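Local coordinates for protein lectin (Cicer arietinum, PDB 4LL2) that probably acts as a carbohydrate-binding seed lectin of the hemopexin fold, with a metal ion held in its central channel, at residues 5-10 with 63-68. Numbering follows the deposited sequence.
With NA (sodium ion), chain C.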
loop_
_atom_site.group_PDB
_atom_site.type_symbol
_atom_site.label_atom_id
_atom_site.label_comp_id
_atom_site.label_asym_id
_atom_site.label_seq_id
_atom_site.Cartn_x
_atom_site.Cartn_y
_atom_site.Cartn_z
ATOM N N TYR A 5 -3.098 -9.828 -9.150
ATOM C CA TYR A 5 -3.807 -9.389 -7.992
ATOM C C TYR A 5 -3.329 -8.006 -7.541
ATOM O O TYR A 5 -2.601 -7.366 -8.205
ATOM C CB TYR A 5 -3.626 -10.423 -6.887
ATOM C CG TYR A 5 -4.332 -11.723 -7.132
ATOM C CD1 TYR A 5 -3.657 -12.841 -7.481
ATOM C CD2 TYR A 5 -5.680 -11.827 -7.017
ATOM C CE1 TYR A 5 -4.311 -14.017 -7.690
ATOM C CE2 TYR A 5 -6.319 -12.992 -7.228
ATOM C CZ TYR A 5 -5.635 -14.073 -7.560
ATOM O OH TYR A 5 -6.298 -15.209 -7.757
ATOM N N ILE A 6 -3.793 -7.542 -6.419
ATOM C CA ILE A 6 -3.415 -6.246 -5.940
ATOM C C ILE A 6 -1.958 -6.148 -5.622
ATOM O O ILE A 6 -1.424 -6.934 -4.926
ATOM C CB ILE A 6 -4.285 -5.821 -4.754
ATOM C CG1 ILE A 6 -5.689 -6.294 -4.961
ATOM C CG2 ILE A 6 -4.299 -4.356 -4.562
ATOM C CD1 ILE A 6 -6.547 -5.917 -3.944
ATOM N N ASN A 7 -1.309 -5.159 -6.183
ATOM C CA ASN A 7 0.045 -5.053 -5.883
ATOM C C ASN A 7 0.375 -3.861 -5.106
ATOM O O ASN A 7 1.409 -3.741 -4.596
ATOM C CB ASN A 7 0.864 -5.161 -7.100
ATOM C CG ASN A 7 2.263 -5.422 -6.800
ATOM O OD1 ASN A 7 2.700 -6.181 -5.830
ATOM N ND2 ASN A 7 3.033 -4.767 -7.581
ATOM N N ALA A 8 -0.581 -3.011 -4.966
ATOM C CA ALA A 8 -0.371 -1.845 -4.111
ATOM C C ALA A 8 -1.682 -1.134 -3.819
ATOM O O ALA A 8 -2.643 -1.266 -4.553
ATOM C CB ALA A 8 0.605 -0.848 -4.775
ATOM N N ALA A 9 -1.688 -0.393 -2.726
ATOM C CA ALA A 9 -2.830 0.391 -2.322
ATOM C C ALA A 9 -2.370 1.467 -1.340
ATOM O O ALA A 9 -1.285 1.382 -0.776
ATOM C CB ALA A 9 -3.880 -0.508 -1.628
ATOM N N PHE A 10 -3.186 2.503 -1.205
ATOM C CA PHE A 10 -2.952 3.521 -0.211
ATOM C C PHE A 10 -4.310 4.042 0.196
ATOM O O PHE A 10 -5.280 3.915 -0.559
ATOM C CB PHE A 10 -1.987 4.640 -0.652
ATOM C CG PHE A 10 -2.460 5.504 -1.787
ATOM C CD1 PHE A 10 -1.981 5.283 -3.072
ATOM C CD2 PHE A 10 -3.321 6.580 -1.567
ATOM C CE1 PHE A 10 -2.330 6.113 -4.120
ATOM C CE2 PHE A 10 -3.686 7.427 -2.621
ATOM C CZ PHE A 10 -3.188 7.187 -3.902
ATOM N N GLY A 63 2.714 0.435 -14.221
ATOM C CA GLY A 63 1.992 0.469 -12.986
ATOM C C GLY A 63 2.731 0.731 -11.699
ATOM O O GLY A 63 3.840 1.123 -11.701
ATOM N N ILE A 64 2.025 0.571 -10.606
ATOM C CA ILE A 64 2.504 0.772 -9.268
ATOM C C ILE A 64 2.541 -0.536 -8.526
ATOM O O ILE A 64 1.579 -1.200 -8.455
ATOM C CB ILE A 64 1.653 1.849 -8.553
ATOM C CG1 ILE A 64 1.834 3.166 -9.223
ATOM C CG2 ILE A 64 2.084 2.125 -7.233
ATOM C CD1 ILE A 64 0.806 3.515 -10.096
ATOM N N ASP A 65 3.693 -0.875 -7.988
ATOM C CA ASP A 65 3.910 -2.096 -7.249
ATOM C C ASP A 65 3.988 -2.023 -5.752
ATOM O O ASP A 65 3.952 -2.999 -5.067
ATOM C CB ASP A 65 5.020 -2.969 -7.875
ATOM C CG ASP A 65 6.444 -2.449 -7.714
ATOM O OD1 ASP A 65 6.855 -1.794 -6.810
ATOM O OD2 ASP A 65 7.218 -2.787 -8.531
ATOM N N CYS A 66 4.025 -0.823 -5.266
ATOM C CA CYS A 66 3.962 -0.561 -3.835
ATOM C C CYS A 66 3.716 0.917 -3.607
ATOM O O CYS A 66 4.158 1.752 -4.408
ATOM C CB CYS A 66 5.323 -0.861 -3.209
ATOM S SG CYS A 66 5.352 -0.494 -1.411
ATOM N N SER A 67 2.996 1.240 -2.536
ATOM C CA SER A 67 2.765 2.628 -2.190
ATOM C C SER A 67 2.116 2.842 -0.823
ATOM O O SER A 67 1.715 1.883 -0.164
ATOM C CB SER A 67 1.954 3.317 -3.306
ATOM O OG SER A 67 0.664 2.774 -3.489
ATOM N N PHE A 68 2.050 4.099 -0.389
ATOM C CA PHE A 68 1.444 4.437 0.884
ATOM C C PHE A 68 1.076 5.920 0.924
ATOM O O PHE A 68 1.700 6.739 0.252
ATOM C CB PHE A 68 2.349 3.977 2.065
ATOM C CG PHE A 68 3.692 4.685 2.162
ATOM C CD1 PHE A 68 3.808 5.914 2.804
ATOM C CD2 PHE A 68 4.841 4.095 1.637
ATOM C CE1 PHE A 68 5.061 6.543 2.932
ATOM C CE2 PHE A 68 6.084 4.701 1.752
ATOM C CZ PHE A 68 6.199 5.938 2.401
HETATM NA NA NA C . 3.410 -4.972 -4.106
HETATM O O HOH W 1 0.940 -1.096 -0.863
#
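N7 and D65 meet at a shared sodium ion where the innermost strands of two neighbouring sheets, 8-11 and 66-69, line the central channel. The ion is gripped by the backbone oxygens N7 O at 2.4 Å and D65 O at 2.3 Å, and by N7 OD1 at 2.2 Å. N7 chelates the metal through its own carbonyl and OD1, because its CG turns away from the backbone N (chi1 -164°) and comes back beside the carbonyl carbon. Each of the four antiparallel sheets is a blade of a hemopexin-type beta-propeller, and D121 and D174 bring carbonyl oxygens from the other two blades to the same ion; the same site has been seen to hold calcium or magnesium. The D65 carboxylate does not join them, OD2 accepting instead from E80 N. Beyond the metal the strands run nearly parallel (7°) without pairing directly, and a water bridges them, accepting from A9 N and probably donating to S67 O. In a classic beta bulge with N7 opposite F21, A8 packs its CB on the C66 backbone, 3.5 Å from C66 N, and on I64 CG2 at 4.1 Å. S67 OG lies in the plane of the F10 ring, at its edge, 3.7 Å from F10 CD1.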